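Local coordinates for protein arsenite methyltransferase (Chlamydomonas reinhardtii, PDB 5EVJ) that probably transfers methyl groups from S-adenosyl-L-methionine to trivalent arsenic, giving mono-, di- and trimethylated arsenicals, at residues 102-113 with 136-146; 62-70 with 120-131. The protein carries 15 engineered substitutions. All coordinates share one frame; numbering follows the deposited sequence.

Overall arrangement
Both contacts lie on the side of the sheet where strand 143-147 is outermost, with centres about 13 Å apart. Contact 1 joins two neighbouring parallel strands, 110-113 and 143-146, and the turns that lead into them. Contact 2 lays the loop and short helix of 62-70 on the helical connection between those same two strands. Both are partly buried. Contact 1 rests largely on backbone bonds and on one asparagine and one tyrosine that bind main-chain atoms. Contact 2 is smaller, mostly apolar and ring packing, with one hydrogen bond across it at its edge. They touch where Y131 packs on M143 and A124 on F145.

Contact 1 (102-113 with 136-146)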
loop_
_atom_site.group_PDB
_atom_site.type_symbol
_atom_site.label_atom_id
_atom_site.label_comp_id
_atom_site.label_asym_id
_atom_site.label_seq_id
_atom_site.Cartn_x
_atom_site.Cartn_y
_atom_site.Cartn_z
ATOM N N ALA A 102 11.969 3.676 -7.121
ATOM C CA ALA A 102 12.855 3.505 -8.254
ATOM C C ALA A 102 14.181 3.007 -7.701
ATOM O O ALA A 102 14.798 2.124 -8.268
ATOM C CB ALA A 102 13.042 4.821 -8.955
ATOM N N LYS A 103 14.581 3.523 -6.554
ATOM C CA LYS A 103 15.788 2.992 -5.913
ATOM C C LYS A 103 15.599 1.599 -5.344
ATOM O O LYS A 103 16.414 0.665 -5.548
ATOM C CB LYS A 103 16.241 3.883 -4.771
ATOM C CG LYS A 103 17.448 3.219 -4.101
ATOM C CD LYS A 103 18.055 4.029 -2.976
ATOM C CE LYS A 103 19.416 3.446 -2.584
ATOM N NZ LYS A 103 19.308 1.991 -2.197
ATOM N N LEU A 104 14.513 1.439 -4.592
ATOM C CA LEU A 104 14.417 0.184 -3.823
ATOM C C LEU A 104 14.104 -0.995 -4.673
ATOM O O LEU A 104 14.312 -2.132 -4.218
ATOM C CB LEU A 104 13.400 0.292 -2.634
ATOM C CG LEU A 104 13.867 1.197 -1.481
ATOM C CD1 LEU A 104 12.829 1.157 -0.384
ATOM C CD2 LEU A 104 15.208 0.725 -0.948
ATOM N N VAL A 105 13.543 -0.771 -5.869
ATOM C CA VAL A 105 13.401 -1.924 -6.775
ATOM C C VAL A 105 14.661 -2.290 -7.539
ATOM O O VAL A 105 14.649 -3.296 -8.333
ATOM C CB VAL A 105 12.287 -1.773 -7.837
ATOM C CG1 VAL A 105 10.958 -1.547 -7.120
ATOM C CG2 VAL A 105 12.605 -0.633 -8.799
ATOM N N GLY A 106 15.727 -1.495 -7.364
ATOM C CA GLY A 106 16.925 -1.792 -8.184
ATOM C C GLY A 106 16.816 -1.468 -9.679
ATOM O O GLY A 106 15.750 -1.069 -10.228
ATOM N N GLU A 107 17.931 -1.654 -10.354
ATOM C CA GLU A 107 18.050 -1.275 -11.762
ATOM C C GLU A 107 17.178 -2.115 -12.656
ATOM O O GLU A 107 16.718 -1.665 -13.670
ATOM C CB GLU A 107 19.507 -1.392 -12.178
ATOM C CG GLU A 107 19.781 -0.833 -13.565
ATOM C CD GLU A 107 21.245 -0.450 -13.757
ATOM O OE1 GLU A 107 22.088 -0.920 -12.970
ATOM O OE2 GLU A 107 21.530 0.324 -14.693
ATOM N N LYS A 108 16.866 -3.316 -12.221
ATOM C CA LYS A 108 16.074 -4.206 -13.051
ATOM C C LYS A 108 14.571 -4.059 -12.798
ATOM O O LYS A 108 13.770 -4.531 -13.576
ATOM C CB LYS A 108 16.538 -5.647 -12.875
ATOM C CG LYS A 108 17.691 -6.013 -13.816
ATOM C CD LYS A 108 18.388 -7.336 -13.433
ATOM C CE LYS A 108 19.524 -7.662 -14.401
ATOM N NZ LYS A 108 19.937 -9.094 -14.356
ATOM N N GLY A 109 14.188 -3.375 -11.722
ATOM C CA GLY A 109 12.774 -3.187 -11.447
ATOM C C GLY A 109 12.356 -1.907 -12.160
ATOM O O GLY A 109 13.221 -1.213 -12.743
ATOM N N SER A 110 11.059 -1.569 -12.116
ATOM C CA SER A 110 10.623 -0.273 -12.672
ATOM C C SER A 110 9.405 0.295 -11.998
ATOM O O SER A 110 8.689 -0.417 -11.266
ATOM C CB SER A 110 10.347 -0.397 -14.162
ATOM O OG SER A 110 9.531 -1.513 -14.364
ATOM N N VAL A 111 9.217 1.595 -12.210
ATOM C CA VAL A 111 8.199 2.351 -11.601
ATOM C C VAL A 111 7.459 3.182 -12.631
ATOM O O VAL A 111 8.084 3.843 -13.491
ATOM C CB VAL A 111 8.787 3.264 -10.501
ATOM C CG1 VAL A 111 7.680 4.053 -9.800
ATOM C CG2 VAL A 111 9.609 2.430 -9.510
ATOM N N THR A 112 6.132 3.153 -12.520
ATOM C CA THR A 112 5.274 3.999 -13.266
ATOM C C THR A 112 4.507 4.932 -12.293
ATOM O O THR A 112 3.942 4.502 -11.281
ATOM C CB THR A 112 4.301 3.166 -14.092
ATOM O OG1 THR A 112 5.027 2.344 -15.024
ATOM C CG2 THR A 112 3.302 4.049 -14.856
ATOM N N GLY A 113 4.501 6.219 -12.592
ATOM C CA GLY A 113 3.763 7.202 -11.774
ATOM C C GLY A 113 2.657 7.831 -12.630
ATOM O O GLY A 113 2.883 8.179 -13.808
ATOM N N LEU A 136 21.640 7.001 -8.197
ATOM C CA LEU A 136 21.470 5.548 -8.088
ATOM C C LEU A 136 22.561 4.798 -8.844
ATOM O O LEU A 136 22.727 3.602 -8.643
ATOM C CB LEU A 136 20.056 5.080 -8.513
ATOM C CG LEU A 136 18.906 5.889 -7.834
ATOM C CD1 LEU A 136 17.507 5.395 -8.248
ATOM C CD2 LEU A 136 19.091 5.886 -6.310
ATOM N N GLY A 137 23.321 5.504 -9.685
ATOM C CA GLY A 137 24.316 4.863 -10.541
ATOM C C GLY A 137 23.677 3.918 -11.567
ATOM O O GLY A 137 24.294 2.966 -11.935
ATOM N N TYR A 138 22.437 4.163 -12.015
ATOM C CA TYR A 138 21.878 3.303 -13.074
ATOM C C TYR A 138 22.306 3.826 -14.427
ATOM O O TYR A 138 22.529 5.032 -14.587
ATOM C CB TYR A 138 20.354 3.281 -13.093
ATOM C CG TYR A 138 19.630 2.752 -11.878
ATOM C CD1 TYR A 138 20.285 1.953 -10.912
ATOM C CD2 TYR A 138 18.262 3.000 -11.722
ATOM C CE1 TYR A 138 19.622 1.458 -9.787
ATOM C CE2 TYR A 138 17.574 2.525 -10.603
ATOM C CZ TYR A 138 18.248 1.762 -9.645
ATOM O OH TYR A 138 17.545 1.315 -8.569
ATOM N N GLY A 139 22.351 2.936 -15.416
ATOM C CA GLY A 139 22.518 3.356 -16.809
ATOM C C GLY A 139 21.527 4.418 -17.233
ATOM O O GLY A 139 21.911 5.433 -17.795
ATOM N N LYS A 140 20.240 4.164 -16.983
ATOM C CA LYS A 140 19.146 5.154 -17.213
ATOM C C LYS A 140 18.021 5.082 -16.153
ATOM O O LYS A 140 17.941 4.126 -15.377
ATOM C CB LYS A 140 18.539 4.921 -18.590
ATOM C CG LYS A 140 18.273 3.447 -18.854
ATOM C CD LYS A 140 18.178 3.224 -20.352
ATOM C CE LYS A 140 17.358 1.987 -20.647
ATOM N NZ LYS A 140 15.940 2.234 -20.291
ATOM N N SER A 141 17.154 6.083 -16.128
ATOM C CA SER A 141 15.945 6.068 -15.281
ATOM C C SER A 141 15.114 4.795 -15.519
ATOM O O SER A 141 14.901 4.380 -16.679
ATOM C CB SER A 141 15.119 7.300 -15.578
ATOM O OG SER A 141 13.853 7.217 -14.983
ATOM N N ASN A 142 14.704 4.131 -14.437
ATOM C CA ASN A 142 13.727 3.058 -14.577
ATOM C C ASN A 142 12.283 3.600 -14.235
ATOM O O ASN A 142 11.399 2.830 -13.929
ATOM C CB ASN A 142 14.146 1.879 -13.727
ATOM C CG ASN A 142 14.307 2.220 -12.201
ATOM O OD1 ASN A 142 14.292 3.385 -11.780
ATOM N ND2 ASN A 142 14.404 1.161 -11.357
ATOM N N MET A 143 12.059 4.915 -14.353
ATOM C CA MET A 143 10.761 5.573 -14.111
ATOM C C MET A 143 10.069 6.096 -15.382
ATOM O O MET A 143 10.701 6.555 -16.289
ATOM C CB MET A 143 10.921 6.740 -13.130
ATOM C CG MET A 143 11.538 6.326 -11.809
ATOM S SD MET A 143 11.713 7.689 -10.584
ATOM C CE MET A 143 13.404 8.071 -11.015
ATOM N N THR A 144 8.751 6.062 -15.379
ATOM C CA THR A 144 7.892 6.504 -16.430
ATOM C C THR A 144 6.819 7.242 -15.660
ATOM O O THR A 144 6.182 6.685 -14.745
ATOM C CB THR A 144 7.239 5.322 -17.192
ATOM O OG1 THR A 144 8.244 4.382 -17.634
ATOM C CG2 THR A 144 6.396 5.793 -18.410
ATOM N N PHE A 145 6.653 8.518 -15.974
ATOM C CA PHE A 145 5.562 9.277 -15.424
ATOM C C PHE A 145 4.560 9.543 -16.502
ATOM O O PHE A 145 4.927 9.982 -17.549
ATOM C CB PHE A 145 6.119 10.565 -14.898
ATOM C CG PHE A 145 7.023 10.353 -13.731
ATOM C CD1 PHE A 145 6.479 10.032 -12.459
ATOM C CD2 PHE A 145 8.385 10.409 -13.888
ATOM C CE1 PHE A 145 7.314 9.793 -11.388
ATOM C CE2 PHE A 145 9.233 10.182 -12.819
ATOM C CZ PHE A 145 8.700 9.901 -11.559
ATOM N N ILE A 146 3.287 9.237 -16.268
ATOM C CA ILE A 146 2.277 9.570 -17.262
ATOM C C ILE A 146 1.151 10.368 -16.640
ATOM O O ILE A 146 0.920 10.308 -15.426
ATOM C CB ILE A 146 1.741 8.330 -18.017
ATOM C CG1 ILE A 146 0.924 7.429 -17.114
ATOM C CG2 ILE A 146 2.888 7.499 -18.586
ATOM C CD1 ILE A 146 1.056 5.987 -17.529
HETATM O O HOH W 1 9.039 2.472 -15.946
#
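The outermost strand of a Rossmann-like methyltransferase sheet, 143-146, and its parallel neighbour 110-113 meet here, with the turns before them. The strand axes run 13° apart. V111 N gives to N142 O, T144 N to V111 O, G113 N to T144 O and I146 N to G113 O. A water bridges V111 O and T144 OG1. On one face of the sheet V111 lies beside M143, whose SD is 3.6 Å from A102 CB.

Before the strands, N142 and Y138 bind the end of helix 96-104. N142 CG sits between its own backbone N and carbonyl carbon (chi1 58°), which turns the amide back toward 102-109. N142 ND2 donates to A102 O at 3.3 Å, in the amide plane and on a lone pair. It also donates to G109 O at 3.0 Å, from above that carbonyl plane. The amide thus ties the helix end to the turn 106-109. A102 O has a second donor, Y138 OH, at 2.9 Å.

The Y138 ring is held between two residues. L136 CB lies over the centre of one face, and E107 CA covers the opposite face in a CH-pi contact, 3.8 Å from the centroid. The E107 chain runs on past the ring, and OE2 accepts from G139 N at 2.8 Å. A valine in place of Y138 would probably leave A102 O with one donor fewer and open a gap between L136 and E107. The parallel pairing and the helical link between the strands are those of a right-handed beta-alpha-beta crossover in the Rossmann-like fold.

Contact 2 (62-70 with 120-131); sequences DVPTEVKEK and QLEVAISHADAY
V67, P64 and V123 form the apolar centre, where 62-70 lies on helix 118-126 and the start of helix 128-135, with H127 CB and its ring carbons packed against V67 and P64. V67 CG2 reaches V123 CG1 at 4.1 Å and also touches H127 CB. P64 and H127 lie antiparallel, with P64 CB 3.8 Å from H127 CD2. Further along, P64 CD rests 3.9 Å from Y131 CD1, and the two side chains cross at about a right angle. V63 CG2 packs on CE1 of the same ring. D62 O meets the rim of that ring in plane. The hydroxyl of Y131 is bonded to Y99 O of helix 96-104.

With CG of H127 anti to its carbonyl carbon (chi1 -68°), ND1 reaches back and donates to V123 O of helix 118-126 at 3.2 Å, on a lone pair. This bond should limit rotation of the imidazole.

The polar edge lies beyond V123. E66, extended beyond CG, crosses V123 at a slant, and K70 NZ meets E66 OE2 in a salt bridge of 2.9 Å, on the anti side of the carboxylate. V123 CG2 lies close to both charged ends. At the far end Q120 bends at chi2 (-69°). This brings NE2 to K70 O at 3.1 Å, with an N-H...O angle of 166°. K70 is where helix 65-69 ends, so the amide binds a carbonyl just past its last turn. The contact is packing of a loop and the short helix 65-69 against the crossover helices of the Rossmann-like methyltransferase fold.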
loop_
_atom_site.group_PDB
_atom_site.type_symbol
_atom_site.label_atom_id
_atom_site.label_comp_id
_atom_site.label_asym_id
_atom_site.label_seq_id
_atom_site.Cartn_x
_atom_site.Cartn_y
_atom_site.Cartn_z
ATOM N N ASP A 62 18.889 11.315 -0.852
ATOM C CA ASP A 62 19.419 11.506 -2.195
ATOM C C ASP A 62 18.413 11.900 -3.256
ATOM O O ASP A 62 18.775 11.851 -4.399
ATOM C CB ASP A 62 20.026 10.198 -2.705
ATOM C CG ASP A 62 21.348 9.872 -2.076
ATOM O OD1 ASP A 62 22.084 10.795 -1.713
ATOM O OD2 ASP A 62 21.657 8.682 -1.958
ATOM N N VAL A 63 17.161 12.170 -2.879
ATOM C CA VAL A 63 16.091 12.560 -3.778
ATOM C C VAL A 63 16.177 14.088 -3.907
ATOM O O VAL A 63 16.321 14.777 -2.907
ATOM C CB VAL A 63 14.701 12.162 -3.161
ATOM C CG1 VAL A 63 13.521 12.812 -3.882
ATOM C CG2 VAL A 63 14.499 10.639 -3.109
ATOM N N PRO A 64 16.059 14.627 -5.133
ATOM C CA PRO A 64 16.189 16.072 -5.341
ATOM C C PRO A 64 15.259 16.830 -4.427
ATOM O O PRO A 64 14.035 16.635 -4.479
ATOM C CB PRO A 64 15.697 16.278 -6.784
ATOM C CG PRO A 64 15.828 14.949 -7.435
ATOM C CD PRO A 64 15.691 13.910 -6.370
ATOM N N THR A 65 15.839 17.702 -3.612
ATOM C CA THR A 65 15.103 18.601 -2.731
ATOM C C THR A 65 13.743 19.069 -3.301
ATOM O O THR A 65 12.709 19.067 -2.601
ATOM C CB THR A 65 15.979 19.840 -2.413
ATOM O OG1 THR A 65 17.131 19.426 -1.659
ATOM C CG2 THR A 65 15.200 20.818 -1.569
ATOM N N GLU A 66 13.748 19.475 -4.566
ATOM C CA GLU A 66 12.557 20.048 -5.169
ATOM C C GLU A 66 11.511 18.952 -5.355
ATOM O O GLU A 66 10.309 19.211 -5.324
ATOM C CB GLU A 66 12.888 20.662 -6.532
ATOM C CG GLU A 66 11.741 21.518 -7.051
ATOM C CD GLU A 66 11.682 21.635 -8.568
ATOM O OE1 GLU A 66 12.272 20.785 -9.278
ATOM O OE2 GLU A 66 11.029 22.582 -9.053
ATOM N N VAL A 67 11.972 17.733 -5.619
ATOM C CA VAL A 67 11.054 16.633 -5.803
ATOM C C VAL A 67 10.287 16.341 -4.491
ATOM O O VAL A 67 9.049 16.086 -4.530
ATOM C CB VAL A 67 11.768 15.393 -6.375
ATOM C CG1 VAL A 67 10.895 14.178 -6.177
ATOM C CG2 VAL A 67 12.036 15.594 -7.866
ATOM N N LYS A 68 11.021 16.413 -3.366
ATOM C CA LYS A 68 10.469 16.323 -1.989
ATOM C C LYS A 68 9.657 17.549 -1.531
ATOM O O LYS A 68 8.484 17.422 -1.139
ATOM C CB LYS A 68 11.571 16.159 -0.951
ATOM C CG LYS A 68 12.184 14.778 -0.849
ATOM C CD LYS A 68 13.285 14.734 0.236
ATOM C CE LYS A 68 14.591 15.395 -0.222
ATOM N NZ LYS A 68 15.600 15.202 0.848
ATOM N N GLU A 69 10.280 18.726 -1.527
ATOM C CA GLU A 69 9.562 19.919 -1.063
ATOM C C GLU A 69 8.165 20.068 -1.669
ATOM O O GLU A 69 7.272 20.632 -1.044
ATOM C CB GLU A 69 10.355 21.172 -1.351
ATOM C CG GLU A 69 11.354 21.520 -0.264
ATOM C CD GLU A 69 12.218 22.700 -0.664
ATOM O OE1 GLU A 69 12.375 22.958 -1.885
ATOM O OE2 GLU A 69 12.738 23.366 0.249
ATOM N N LYS A 70 7.974 19.547 -2.879
ATOM C CA LYS A 70 6.691 19.695 -3.576
ATOM C C LYS A 70 5.740 18.491 -3.422
ATOM O O LYS A 70 4.880 18.277 -4.253
ATOM C CB LYS A 70 6.910 20.049 -5.073
ATOM C CG LYS A 70 7.670 21.356 -5.304
ATOM C CD LYS A 70 7.503 21.919 -6.703
ATOM C CE LYS A 70 8.310 23.209 -6.868
ATOM N NZ LYS A 70 8.396 23.634 -8.291
ATOM N N GLN A 120 2.941 19.125 -11.673
ATOM C CA GLN A 120 3.546 18.106 -10.829
ATOM C C GLN A 120 4.330 17.043 -11.664
ATOM O O GLN A 120 5.488 16.714 -11.336
ATOM C CB GLN A 120 2.480 17.487 -9.899
ATOM C CG GLN A 120 1.979 18.405 -8.773
ATOM C CD GLN A 120 3.076 18.641 -7.741
ATOM O OE1 GLN A 120 3.919 19.545 -7.896
ATOM N NE2 GLN A 120 3.090 17.811 -6.685
ATOM N N LEU A 121 3.730 16.560 -12.757
ATOM C CA LEU A 121 4.413 15.657 -13.698
ATOM C C LEU A 121 5.829 16.124 -14.068
ATOM O O LEU A 121 6.842 15.417 -13.861
ATOM C CB LEU A 121 3.602 15.578 -14.968
ATOM C CG LEU A 121 3.566 14.305 -15.787
ATOM C CD1 LEU A 121 2.517 13.373 -15.153
ATOM C CD2 LEU A 121 3.267 14.658 -17.261
ATOM N N GLU A 122 5.879 17.329 -14.622
ATOM C CA GLU A 122 7.075 17.896 -15.229
ATOM C C GLU A 122 8.203 18.015 -14.204
ATOM O O GLU A 122 9.382 17.854 -14.577
ATOM C CB GLU A 122 6.749 19.247 -15.921
ATOM C CG GLU A 122 7.816 19.732 -16.911
ATOM C CD GLU A 122 8.209 18.674 -17.951
ATOM O OE1 GLU A 122 7.309 18.025 -18.558
ATOM O OE2 GLU A 122 9.427 18.492 -18.167
ATOM N N VAL A 123 7.864 18.250 -12.924
ATOM C CA VAL A 123 8.898 18.141 -11.880
ATOM C C VAL A 123 9.463 16.700 -11.747
ATOM O O VAL A 123 10.684 16.494 -11.655
ATOM C CB VAL A 123 8.445 18.662 -10.497
ATOM C CG1 VAL A 123 9.561 18.427 -9.453
ATOM C CG2 VAL A 123 8.055 20.154 -10.576
ATOM N N ALA A 124 8.576 15.705 -11.739
ATOM C CA ALA A 124 9.012 14.317 -11.600
ATOM C C ALA A 124 9.886 13.930 -12.785
ATOM O O ALA A 124 10.940 13.322 -12.573
ATOM C CB ALA A 124 7.827 13.370 -11.482
ATOM N N ILE A 125 9.455 14.318 -13.996
ATOM C CA ILE A 125 10.185 14.031 -15.243
ATOM C C ILE A 125 11.533 14.745 -15.395
ATOM O O ILE A 125 12.484 14.128 -15.877
ATOM C CB ILE A 125 9.337 14.324 -16.487
ATOM C CG1 ILE A 125 8.109 13.392 -16.534
ATOM C CG2 ILE A 125 10.181 14.153 -17.762
ATOM C CD1 ILE A 125 6.930 13.960 -17.299
ATOM N N SER A 126 11.627 16.023 -15.002
ATOM C CA SER A 126 12.859 16.797 -15.266
ATOM C C SER A 126 14.003 16.335 -14.398
ATOM O O SER A 126 15.158 16.479 -14.766
ATOM C CB SER A 126 12.684 18.317 -15.114
ATOM O OG SER A 126 12.350 18.651 -13.792
ATOM N N HIS A 127 13.698 15.745 -13.260
ATOM C CA HIS A 127 14.797 15.328 -12.410
ATOM C C HIS A 127 15.174 13.885 -12.582
ATOM O O HIS A 127 16.175 13.439 -12.018
ATOM C CB HIS A 127 14.516 15.679 -10.951
ATOM C CG HIS A 127 14.520 17.149 -10.697
ATOM N ND1 HIS A 127 13.451 17.957 -11.028
ATOM C CD2 HIS A 127 15.476 17.967 -10.183
ATOM C CE1 HIS A 127 13.737 19.205 -10.694
ATOM N NE2 HIS A 127 14.951 19.234 -10.168
ATOM N N ALA A 128 14.424 13.159 -13.397
ATOM C CA ALA A 128 14.614 11.699 -13.435
ATOM C C ALA A 128 16.022 11.238 -13.787
ATOM O O ALA A 128 16.634 10.469 -13.013
ATOM C CB ALA A 128 13.587 11.018 -14.337
ATOM N N ASP A 129 16.536 11.671 -14.946
ATOM C CA ASP A 129 17.728 11.043 -15.505
ATOM C C ASP A 129 18.883 11.242 -14.580
ATOM O O ASP A 129 19.654 10.274 -14.249
ATOM C CB ASP A 129 18.057 11.558 -16.915
ATOM C CG ASP A 129 16.970 11.181 -17.959
ATOM O OD1 ASP A 129 16.444 10.038 -17.948
ATOM O OD2 ASP A 129 16.645 12.040 -18.812
ATOM N N ALA A 130 19.005 12.499 -14.152
ATOM C CA ALA A 130 20.137 12.916 -13.326
ATOM C C ALA A 130 20.129 12.149 -11.981
ATOM O O ALA A 130 21.183 11.750 -11.460
ATOM C CB ALA A 130 20.091 14.433 -13.101
ATOM N N TYR A 131 18.931 11.932 -11.429
ATOM C CA TYR A 131 18.789 11.172 -10.184
ATOM C C TYR A 131 19.245 9.734 -10.383
ATOM O O TYR A 131 20.095 9.141 -9.607
ATOM C CB TYR A 131 17.335 11.294 -9.710
ATOM C CG TYR A 131 16.935 10.310 -8.628
ATOM C CD1 TYR A 131 17.361 10.488 -7.301
ATOM C CD2 TYR A 131 16.118 9.179 -8.937
ATOM C CE1 TYR A 131 16.988 9.573 -6.318
ATOM C CE2 TYR A 131 15.727 8.275 -7.941
ATOM C CZ TYR A 131 16.161 8.476 -6.646
ATOM O OH TYR A 131 15.821 7.578 -5.681
#